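Local coordinates for digeranylgeranylglycerophospholipid reductase (Sulfolobus acidocaldarius, PDB 4OPC), which reduces the double bonds of geranylgeranyl chains in archaeal membrane lipid precursors, using a bound FAD cofactor, to give saturated archaeols, at residues Y7-I12 with V153-T158; Y80-Q85 with D361-G366. All blocks are in the same frame, centred on the assembly; numbering follows the deposited sequence. Where two conformers were deposited one is given.

Interaction 1. Residues Y7-I12 with V153-T158; sequences YDVLII and VVVEAT. With FDA (dihydroflavine-adenine dinucleotide), chain B.
I12 and T158 set their CG2 methyls side by side, I12 CG2 to T158 CG2 at 3.6 Å, and cover one face of the adenine of the dihydro-FAD. I12 CG2 sits over FDA N1A at 3.5 Å, T158 CG2 over FDA N7A at 3.6 Å, and T158 O comes in tilted above the ring plane on the side of these methyls, 3.4 Å from FDA C8A. I12 ends strand 9-12, and T158 follows two residues after its parallel neighbour, strand 153-156, in the Rossmann-type FAD domain; strand 9-12 runs on into the glycine-rich turn ahead of helix 16-25.

With CG1 of I12 beside the backbone N (chi1 -53°), the two branches divide the work: CG2 faces the adenine, and the extended arm carries I12 CD1 to V154 CG1 at 3.6 Å. Trimming I12 to an alanine removes both branches, and the adenine would probably lose its cover over N1A and V154 CG1 its partner.

The backbones are joined by L10 N to V153 O, V155 N to L10 O, I12 N to V155 O (2.9 Å, almost straight at 178°) and A157 N to I12 O, this last just beyond the strand end; V153 N to D8 O, at the other end, is weak. V9, I11 and V155 face one side of the sheet, where I316 of helix 302-322 packs on V9 and V155; L10 and V154 face the other, against strand 132-140.

On the buried E156 carboxylate, F164 N and R165 N bond to OE2 and S290 OG to OE1, while T158 grips OE1 twice from one face: T158 OG1 at 2.8 Å from E156 OE1, 27° out of the plane, and T158 N farther above it, 3.2 Å from E156 OE1.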
ATOM      1  N   TYR A   7      21.305  16.184  12.287  1.00 18.44           N
ATOM      2  CA  TYR A   7      21.349  14.934  11.543  1.00 17.52           C
ATOM      3  C   TYR A   7      21.300  15.214  10.047  1.00 18.77           C
ATOM      4  O   TYR A   7      20.905  16.295   9.617  1.00 19.17           O
ATOM      5  CB  TYR A   7      20.179  14.016  11.942  1.00 16.12           C
ATOM      6  CG  TYR A   7      20.406  13.339  13.275  1.00 17.26           C
ATOM      7  CD1 TYR A   7      20.214  14.024  14.460  1.00 21.09           C
ATOM      8  CD2 TYR A   7      20.825  12.017  13.342  1.00 17.94           C
ATOM      9  CE1 TYR A   7      20.446  13.419  15.687  1.00 23.64           C
ATOM     10  CE2 TYR A   7      21.063  11.404  14.566  1.00 16.82           C
ATOM     11  CZ  TYR A   7      20.856  12.102  15.730  1.00 19.13           C
ATOM     12  OH  TYR A   7      21.091  11.515  16.960  1.00 23.85           O
ATOM     13  N   ASP A   8      21.727  14.247   9.250  1.00 16.06           N
ATOM     14  CA  ASP A   8      21.592  14.379   7.811  1.00 17.23           C
ATOM     15  C   ASP A   8      20.158  14.082   7.399  1.00 15.64           C
ATOM     16  O   ASP A   8      19.555  14.848   6.635  1.00 15.34           O
ATOM     17  CB  ASP A   8      22.548  13.436   7.095  1.00 17.73           C
ATOM     18  CG  ASP A   8      23.984  13.836   7.289  1.00 19.47           C
ATOM     19  OD1 ASP A   8      24.281  15.059   7.268  1.00 21.90           O
ATOM     20  OD2 ASP A   8      24.830  12.935   7.472  1.00 21.89           O
ATOM     21  N   VAL A   9      19.620  12.973   7.908  1.00 13.57           N
ATOM     22  CA  VAL A   9      18.278  12.509   7.559  1.00 12.49           C
ATOM     23  C   VAL A   9      17.533  12.112   8.827  1.00 12.97           C
ATOM     24  O   VAL A   9      18.110  11.461   9.715  1.00 14.53           O
ATOM     25  CB  VAL A   9      18.347  11.270   6.620  1.00 14.46           C
ATOM     26  CG1 VAL A   9      16.957  10.777   6.258  1.00 15.89           C
ATOM     27  CG2 VAL A   9      19.141  11.603   5.366  1.00 17.58           C
ATOM     28  N   LEU A  10      16.260  12.500   8.918  1.00 11.79           N
ATOM     29  CA  LEU A  10      15.361  12.030   9.965  1.00 12.16           C
ATOM     30  C   LEU A  10      14.232  11.229   9.329  1.00 10.69           C
ATOM     31  O   LEU A  10      13.513  11.753   8.468  1.00 12.99           O
ATOM     32  CB  LEU A  10      14.780  13.210  10.739  1.00 13.50           C
ATOM     33  CG  LEU A  10      13.624  12.896  11.692  1.00 12.17           C
ATOM     34  CD1 LEU A  10      14.075  11.993  12.840  1.00 14.25           C
ATOM     35  CD2 LEU A  10      13.040  14.186  12.224  1.00 14.93           C
ATOM     36  N   ILE A  11      14.075   9.976   9.748  1.00 10.58           N
ATOM     37  CA  ILE A  11      13.002   9.116   9.232  1.00 11.02           C
ATOM     38  C   ILE A  11      11.963   9.001  10.320  1.00 12.71           C
ATOM     39  O   ILE A  11      12.281   8.623  11.454  1.00 12.08           O
ATOM     40  CB  ILE A  11      13.522   7.718   8.838  1.00 12.81           C
ATOM     41  CG1 ILE A  11      14.649   7.847   7.812  1.00 13.62           C
ATOM     42  CG2 ILE A  11      12.375   6.846   8.295  1.00 12.36           C
ATOM     43  CD1 ILE A  11      15.469   6.562   7.621  1.00 14.64           C
ATOM     44  N   ILE A  12      10.729   9.365   9.984  1.00 11.02           N
ATOM     45  CA  ILE A  12       9.643   9.355  10.955  1.00 12.13           C
ATOM     46  C   ILE A  12       8.722   8.195  10.638  1.00 11.27           C
ATOM     47  O   ILE A  12       7.956   8.236   9.663  1.00 11.94           O
ATOM     48  CB  ILE A  12       8.856  10.664  10.955  1.00 11.41           C
ATOM     49  CG1 ILE A  12       9.795  11.866  11.125  1.00 12.59           C
ATOM     50  CG2 ILE A  12       7.805  10.641  12.050  1.00 11.35           C
ATOM     51  CD1 ILE A  12       9.079  13.199  11.019  1.00 14.71           C
ATOM     52  N   VAL A 153      16.828  16.343   5.151  1.00 12.67           N
ATOM     53  CA  VAL A 153      15.620  15.733   4.603  0.52 12.46           C
ATOM     54  C   VAL A 153      14.910  14.950   5.697  1.00 12.56           C
ATOM     55  O   VAL A 153      15.543  14.208   6.462  1.00 13.59           O
ATOM     56  CB  VAL A 153      15.927  14.759   3.430  0.52 14.23           C
ATOM     57  CG1 VAL A 153      14.633  14.296   2.758  0.52 13.76           C
ATOM     58  CG2 VAL A 153      16.835  15.397   2.400  0.52 19.56           C
ATOM     59  N   VAL A 154      13.602  15.134   5.782  1.00 11.30           N
ATOM     60  CA  VAL A 154      12.733  14.301   6.597  1.00 11.27           C
ATOM     61  C   VAL A 154      12.089  13.276   5.664  1.00 10.81           C
ATOM     62  O   VAL A 154      11.591  13.632   4.587  1.00 11.99           O
ATOM     63  CB  VAL A 154      11.629  15.127   7.278  1.00 11.08           C
ATOM     64  CG1 VAL A 154      10.546  14.215   7.858  1.00 14.15           C
ATOM     65  CG2 VAL A 154      12.202  15.994   8.392  1.00 13.23           C
ATOM     66  N   VAL A 155      12.126  12.008   6.058  1.00 11.27           N
ATOM     67  CA  VAL A 155      11.387  10.970   5.356  1.00 10.93           C
ATOM     68  C   VAL A 155      10.136  10.717   6.179  1.00 10.61           C
ATOM     69  O   VAL A 155      10.215  10.260   7.324  1.00 12.64           O
ATOM     70  CB  VAL A 155      12.221   9.680   5.217  1.00 10.50           C
ATOM     71  CG1 VAL A 155      11.379   8.575   4.616  1.00 12.84           C
ATOM     72  CG2 VAL A 155      13.455   9.940   4.363  1.00 13.58           C
ATOM     73  N   GLU A 156       8.982  11.082   5.624  1.00 10.38           N
ATOM     74  CA  GLU A 156       7.705  10.952   6.307  1.00 10.55           C
ATOM     75  C   GLU A 156       7.144   9.571   5.992  1.00 11.66           C
ATOM     76  O   GLU A 156       6.686   9.308   4.881  1.00 11.08           O
ATOM     77  CB  GLU A 156       6.744  12.050   5.825  1.00 12.00           C
ATOM     78  CG  GLU A 156       5.871  12.667   6.917  1.00 13.77           C
ATOM     79  CD  GLU A 156       4.589  11.892   7.211  1.00 11.90           C
ATOM     80  OE1 GLU A 156       4.529  10.686   6.911  1.00 12.06           O
ATOM     81  OE2 GLU A 156       3.652  12.481   7.791  1.00 11.89           O
ATOM     82  N   ALA A 157       7.201   8.691   6.981  1.00 10.81           N
ATOM     83  CA  ALA A 157       6.824   7.298   6.820  1.00 10.10           C
ATOM     84  C   ALA A 157       5.840   6.912   7.928  1.00 10.61           C
ATOM     85  O   ALA A 157       5.924   5.823   8.504  1.00 10.53           O
ATOM     86  CB  ALA A 157       8.068   6.419   6.863  1.00 12.05           C
ATOM     87  N   THR A 158       4.905   7.813   8.214  1.00 10.28           N
ATOM     88  CA  THR A 158       4.021   7.675   9.374  1.00 10.77           C
ATOM     89  C   THR A 158       2.781   6.815   9.121  1.00 10.77           C
ATOM     90  O   THR A 158       1.891   6.721   9.972  1.00 11.82           O
ATOM     91  CB  THR A 158       3.558   9.054   9.892  1.00 11.06           C
ATOM     92  OG1 THR A 158       2.783   9.699   8.870  1.00 11.71           O
ATOM     93  CG2 THR A 158       4.745   9.939  10.299  1.00 13.14           C
TER
HETATM   94  PA  FDA B 501       2.860   1.552   8.968  1.00 11.70           P
HETATM   95  O1A FDA B 501       1.540   2.040   9.420  1.00 12.00           O
HETATM   96  O2A FDA B 501       3.099   0.047   8.987  1.00 12.71           O
HETATM   97  O5B FDA B 501       3.989   2.223   9.852  1.00 11.03           O
HETATM   98  C5B FDA B 501       3.895   3.611  10.231  1.00 11.04           C
HETATM   99  C4B FDA B 501       4.721   3.791  11.477  1.00 11.70           C
HETATM  100  O4B FDA B 501       4.819   5.197  11.787  1.00 11.74           O
HETATM  101  C3B FDA B 501       4.165   3.105  12.730  1.00 12.68           C
HETATM  102  O3B FDA B 501       5.099   2.165  13.256  1.00 12.98           O
HETATM  103  C2B FDA B 501       3.829   4.275  13.674  1.00 12.65           C
HETATM  104  O2B FDA B 501       4.044   3.955  15.040  1.00 13.64           O
HETATM  105  C1B FDA B 501       4.793   5.349  13.192  1.00 11.82           C
HETATM  106  N9A FDA B 501       4.418   6.736  13.439  1.00 11.73           N
HETATM  107  C8A FDA B 501       3.289   7.383  13.000  1.00 11.96           C
HETATM  108  N7A FDA B 501       3.254   8.660  13.303  1.00 11.86           N
HETATM  109  C5A FDA B 501       4.449   8.870  13.977  1.00 11.31           C
HETATM  110  C6A FDA B 501       5.041  10.028  14.516  1.00 11.73           C
HETATM  111  N6A FDA B 501       4.512  11.249  14.413  1.00 13.27           N
HETATM  112  N1A FDA B 501       6.261   9.903  15.073  1.00 11.89           N
HETATM  113  C2A FDA B 501       6.817   8.689  15.142  1.00 12.57           C
HETATM  114  N3A FDA B 501       6.375   7.535  14.636  1.00 12.19           N
HETATM  115  C4A FDA B 501       5.190   7.702  14.037  1.00 11.53           C
HETATM  116  N1  FDA B 501      -0.192  -5.152   2.446  1.00 10.95           N
HETATM  117  C2  FDA B 501       0.477  -6.226   1.917  1.00 11.33           C
HETATM  118  O2  FDA B 501       1.487  -6.078   1.236  1.00 11.95           O
HETATM  119  N3  FDA B 501      -0.011  -7.472   2.210  1.00 11.51           N
HETATM  120  C4  FDA B 501      -1.174  -7.774   2.888  1.00 11.85           C
HETATM  121  O4  FDA B 501      -1.417  -8.940   3.193  1.00 12.91           O
HETATM  122  C4X FDA B 501      -1.858  -6.631   3.356  1.00 11.30           C
HETATM  123  N5  FDA B 501      -3.006  -6.800   4.075  1.00 11.23           N
HETATM  124  C5X FDA B 501      -3.515  -5.759   4.823  1.00 10.87           C
HETATM  125  C6  FDA B 501      -4.507  -5.987   5.766  1.00 11.82           C
HETATM  126  C7  FDA B 501      -4.972  -4.977   6.594  1.00 11.46           C
HETATM  127  C7M FDA B 501      -5.953  -5.309   7.687  1.00 12.64           C
HETATM  128  C8  FDA B 501      -4.463  -3.677   6.446  1.00 11.22           C
HETATM  129  C8M FDA B 501      -4.897  -2.571   7.379  1.00 13.20           C
HETATM  130  C9  FDA B 501      -3.478  -3.437   5.484  1.00 10.98           C
HETATM  131  C9A FDA B 501      -2.985  -4.464   4.688  1.00 10.94           C
HETATM  132  N10 FDA B 501      -1.960  -4.265   3.735  1.00 10.59           N
HETATM  133  C10 FDA B 501      -1.334  -5.358   3.175  1.00 11.36           C
HETATM  134  C1' FDA B 501      -1.315  -2.940   3.557  1.00 10.80           C
HETATM  135  C2' FDA B 501       0.000  -2.863   4.354  1.00 11.01           C
HETATM  136  O2' FDA B 501      -0.180  -3.381   5.675  1.00 11.03           O
HETATM  137  C3' FDA B 501       0.475  -1.412   4.461  1.00 11.05           C
HETATM  138  O3' FDA B 501       0.410  -0.827   3.168  1.00 10.86           O
HETATM  139  C4' FDA B 501       1.918  -1.229   4.952  1.00 11.09           C
HETATM  140  O4' FDA B 501       2.176  -1.998   6.126  1.00 11.32           O
HETATM  141  C5' FDA B 501       2.229   0.228   5.206  1.00 10.85           C
HETATM  142  O5' FDA B 501       3.552   0.358   5.765  1.00 10.69           O
HETATM  143  P   FDA B 501       4.053   1.777   6.281  1.00 10.86           P
HETATM  144  O1P FDA B 501       5.430   1.582   6.767  1.00 10.79           O
HETATM  145  O2P FDA B 501       3.808   2.866   5.247  1.00 10.79           O
HETATM  146  O3P FDA B 501       3.067   2.147   7.485  1.00 10.86           O

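Interaction 2. Residues Y80-Q85 with D361-G366; sequences YSPDMQ and DDINYG
A hairpin loop packs against a helix here: the loop of the beta hairpin formed by strands 70-80 and 87-97 rests on helix 360-368, with N364 as the main link. Within the loop S81 to M84 form a type I beta turn, and D83 adds an Asx turn, its OD1 accepting from Q85 N.

The N364 side chain reaches across so that D83 N donates to N364 OD1 at 2.9 Å, with an N-H...O angle of 163°. The D83 carboxylate lies stacked on the N364 amide, the planes only 7° apart and D83 OD2 3.3 Å from N364 CG. That carboxylate is folded back over the turn, its CG tucked between the backbone N and the carbonyl carbon (chi1 64°), which lets S81 OG and Q85 N hold D83 OD1 from opposite faces.

Beside this polar patch P82 crosses I363 at about a right angle, P82 CD against I363 CG2 at 3.5 Å. The I363 side chain also comes within about 4 Å of the bound phosphatidylglycerol-type lipid.

One water bridges turn and helix, donating to D83 OD1 at 3.0 Å and to N364 O at 3.2 Å.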
ATOM      1  N   TYR A  80     -12.056 -16.336  -5.533  1.00 14.04           N
ATOM      2  CA  TYR A  80     -13.388 -16.931  -5.557  1.00 13.46           C
ATOM      3  C   TYR A  80     -14.471 -15.941  -5.960  1.00 14.16           C
ATOM      4  O   TYR A  80     -14.528 -14.817  -5.459  1.00 15.42           O
ATOM      5  CB  TYR A  80     -13.750 -17.461  -4.168  1.00 15.68           C
ATOM      6  CG  TYR A  80     -12.965 -18.657  -3.693  1.00 13.42           C
ATOM      7  CD1 TYR A  80     -11.626 -18.540  -3.336  1.00 14.54           C
ATOM      8  CD2 TYR A  80     -13.570 -19.885  -3.532  1.00 17.47           C
ATOM      9  CE1 TYR A  80     -10.908 -19.630  -2.893  1.00 16.95           C
ATOM     10  CE2 TYR A  80     -12.860 -20.984  -3.083  1.00 18.15           C
ATOM     11  CZ  TYR A  80     -11.529 -20.850  -2.759  1.00 19.97           C
ATOM     12  OH  TYR A  80     -10.825 -21.951  -2.307  1.00 24.79           O
ATOM     13  N   SER A  81     -15.352 -16.373  -6.856  1.00 15.44           N
ATOM     14  CA  SER A  81     -16.535 -15.590  -7.196  1.00 14.46           C
ATOM     15  C   SER A  81     -17.476 -15.504  -5.985  1.00 15.22           C
ATOM     16  O   SER A  81     -17.405 -16.334  -5.074  1.00 14.26           O
ATOM     17  CB  SER A  81     -17.262 -16.258  -8.360  1.00 14.25           C
ATOM     18  OG  SER A  81     -17.740 -17.532  -7.963  1.00 14.37           O
ATOM     19  N   PRO A  82     -18.368 -14.504  -5.969  1.00 14.52           N
ATOM     20  CA  PRO A  82     -19.342 -14.392  -4.875  1.00 15.78           C
ATOM     21  C   PRO A  82     -20.116 -15.675  -4.603  1.00 16.17           C
ATOM     22  O   PRO A  82     -20.305 -16.014  -3.438  1.00 17.11           O
ATOM     23  CB  PRO A  82     -20.264 -13.274  -5.353  1.00 16.41           C
ATOM     24  CG  PRO A  82     -19.333 -12.370  -6.126  1.00 15.45           C
ATOM     25  CD  PRO A  82     -18.357 -13.303  -6.823  1.00 15.36           C
ATOM     26  N   ASP A  83     -20.545 -16.383  -5.647  1.00 15.69           N
ATOM     27  CA  ASP A  83     -21.262 -17.644  -5.446  1.00 15.41           C
ATOM     28  C   ASP A  83     -20.365 -18.857  -5.181  1.00 16.11           C
ATOM     29  O   ASP A  83     -20.860 -19.972  -4.982  1.00 19.16           O
ATOM     30  CB  ASP A  83     -22.256 -17.914  -6.595  1.00 16.57           C
ATOM     31  CG  ASP A  83     -21.587 -18.098  -7.962  1.00 17.55           C
ATOM     32  OD1 ASP A  83     -20.369 -18.348  -8.059  1.00 17.44           O
ATOM     33  OD2 ASP A  83     -22.323 -18.030  -8.978  1.00 21.07           O
ATOM     34  N   MET A  84     -19.059 -18.611  -5.173  1.00 16.16           N
ATOM     35  CA  MET A  84     -18.029 -19.622  -4.930  0.52 18.04           C
ATOM     36  C   MET A  84     -18.027 -20.748  -5.948  1.00 18.45           C
ATOM     37  O   MET A  84     -17.370 -21.772  -5.760  1.00 18.62           O
ATOM     38  CB  MET A  84     -18.113 -20.172  -3.510  0.52 26.16           C
ATOM     39  CG  MET A  84     -17.784 -19.137  -2.461  0.52 23.11           C
ATOM     40  SD  MET A  84     -17.742 -19.885  -0.833  0.52 21.53           S
ATOM     41  CE  MET A  84     -17.406 -18.458   0.178  0.52 19.10           C
ATOM     42  N   GLN A  85     -18.741 -20.543  -7.054  1.00 15.13           N
ATOM     43  CA  GLN A  85     -18.775 -21.545  -8.107  1.00 17.77           C
ATOM     44  C   GLN A  85     -17.607 -21.429  -9.090  1.00 18.32           C
ATOM     45  O   GLN A  85     -17.320 -22.364  -9.834  1.00 21.65           O
ATOM     46  CB  GLN A  85     -20.122 -21.524  -8.841  1.00 20.16           C
ATOM     47  CG  GLN A  85     -21.308 -21.859  -7.929  1.00 18.91           C
ATOM     48  CD  GLN A  85     -22.627 -21.836  -8.663  1.00 21.16           C
ATOM     49  OE1 GLN A  85     -22.673 -22.030  -9.874  1.00 25.19           O
ATOM     50  NE2 GLN A  85     -23.704 -21.586  -7.932  1.00 28.10           N
ATOM     51  N   ASP A 361     -23.879 -10.402  -9.219  1.00 15.48           N
ATOM     52  CA  ASP A 361     -24.299 -11.097 -10.436  1.00 16.00           C
ATOM     53  C   ASP A 361     -23.305 -10.837 -11.561  1.00 14.97           C
ATOM     54  O   ASP A 361     -22.992 -11.750 -12.330  1.00 17.19           O
ATOM     55  CB  ASP A 361     -25.709 -10.678 -10.877  1.00 17.95           C
ATOM     56  CG  ASP A 361     -26.802 -11.255  -9.989  1.00 23.25           C
ATOM     57  OD1 ASP A 361     -26.551 -12.248  -9.270  1.00 25.04           O
ATOM     58  OD2 ASP A 361     -27.925 -10.710 -10.020  1.00 28.81           O
ATOM     59  N   ASP A 362     -22.816  -9.602 -11.655  1.00 15.39           N
ATOM     60  CA  ASP A 362     -21.816  -9.248 -12.673  1.00 15.93           C
ATOM     61  C   ASP A 362     -20.533 -10.058 -12.514  1.00 16.86           C
ATOM     62  O   ASP A 362     -19.978 -10.563 -13.498  1.00 18.19           O
ATOM     63  CB  ASP A 362     -21.416  -7.779 -12.588  1.00 16.86           C
ATOM     64  CG  ASP A 362     -22.511  -6.829 -12.990  1.00 16.70           C
ATOM     65  OD1 ASP A 362     -23.374  -7.193 -13.811  1.00 17.34           O
ATOM     66  OD2 ASP A 362     -22.460  -5.677 -12.511  1.00 18.81           O
ATOM     67  N   ILE A 363     -20.051 -10.151 -11.281  1.00 17.32           N
ATOM     68  CA  ILE A 363     -18.801 -10.844 -11.007  1.00 14.94           C
ATOM     69  C   ILE A 363     -18.955 -12.352 -11.212  1.00 18.88           C
ATOM     70  O   ILE A 363     -18.106 -12.991 -11.842  1.00 18.46           O
ATOM     71  CB  ILE A 363     -18.307 -10.518  -9.605  1.00 16.06           C
ATOM     72  CG1 ILE A 363     -18.143  -8.999  -9.480  1.00 17.30           C
ATOM     73  CG2 ILE A 363     -16.981 -11.241  -9.323  1.00 17.91           C
ATOM     74  CD1 ILE A 363     -18.086  -8.477  -8.046  1.00 21.47           C
ATOM     75  N   ASN A 364     -20.050 -12.922 -10.711  1.00 15.99           N
ATOM     76  CA  ASN A 364     -20.331 -14.333 -10.954  1.00 15.88           C
ATOM     77  C   ASN A 364     -20.359 -14.667 -12.441  1.00 17.08           C
ATOM     78  O   ASN A 364     -19.787 -15.668 -12.875  1.00 19.46           O
ATOM     79  CB  ASN A 364     -21.669 -14.742 -10.332  1.00 16.18           C
ATOM     80  CG  ASN A 364     -21.599 -14.837  -8.819  1.00 17.37           C
ATOM     81  OD1 ASN A 364     -20.546 -15.148  -8.254  1.00 17.14           O
ATOM     82  ND2 ASN A 364     -22.713 -14.582  -8.156  1.00 19.93           N
ATOM     83  N   TYR A 365     -21.052 -13.835 -13.214  1.00 16.04           N
ATOM     84  CA  TYR A 365     -21.192 -14.055 -14.646  1.00 16.78           C
ATOM     85  C   TYR A 365     -19.855 -13.922 -15.361  1.00 17.28           C
ATOM     86  O   TYR A 365     -19.484 -14.788 -16.157  1.00 20.30           O
ATOM     87  CB  TYR A 365     -22.184 -13.045 -15.207  1.00 18.14           C
ATOM     88  CG  TYR A 365     -22.504 -13.234 -16.661  1.00 19.30           C
ATOM     89  CD1 TYR A 365     -23.442 -14.173 -17.062  1.00 19.68           C
ATOM     90  CD2 TYR A 365     -21.882 -12.463 -17.636  1.00 20.57           C
ATOM     91  CE1 TYR A 365     -23.758 -14.343 -18.403  1.00 22.20           C
ATOM     92  CE2 TYR A 365     -22.189 -12.626 -18.975  1.00 24.83           C
ATOM     93  CZ  TYR A 365     -23.118 -13.566 -19.347  1.00 21.48           C
ATOM     94  OH  TYR A 365     -23.428 -13.729 -20.679  1.00 25.94           O
ATOM     95  N   GLY A 366     -19.141 -12.837 -15.082  1.00 19.14           N
ATOM     96  CA  GLY A 366     -17.872 -12.568 -15.730  1.00 20.73           C
ATOM     97  C   GLY A 366     -16.835 -13.636 -15.428  1.00 21.32           C
ATOM     98  O   GLY A 366     -16.095 -14.056 -16.313  1.00 24.45           O
TER
HETATM   99  O   HOH W   1     -19.276 -18.017 -10.838  1.00 20.16           O

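How the interactions relate
The two contacts lie on opposite sides of the chain's centre, their centres 45 Å apart, and share no strand or helix. Interaction 1 is core: a pairing of parallel strands inside the FAD-binding sheet, built from backbone hydrogen bonds and aliphatic side chains and ending at the cofactor. Interaction 2 is also largely buried but lies nearer the outside, with D83 and N364 partly exposed, where a hairpin loop of the eight-stranded sheet meets a helix; it buries about half as much surface and relies on an amide, a carboxylate and a bridging water, with one apolar pair. Their segments alternate, so the chain goes from the nucleotide end to the periphery, back, and out once more.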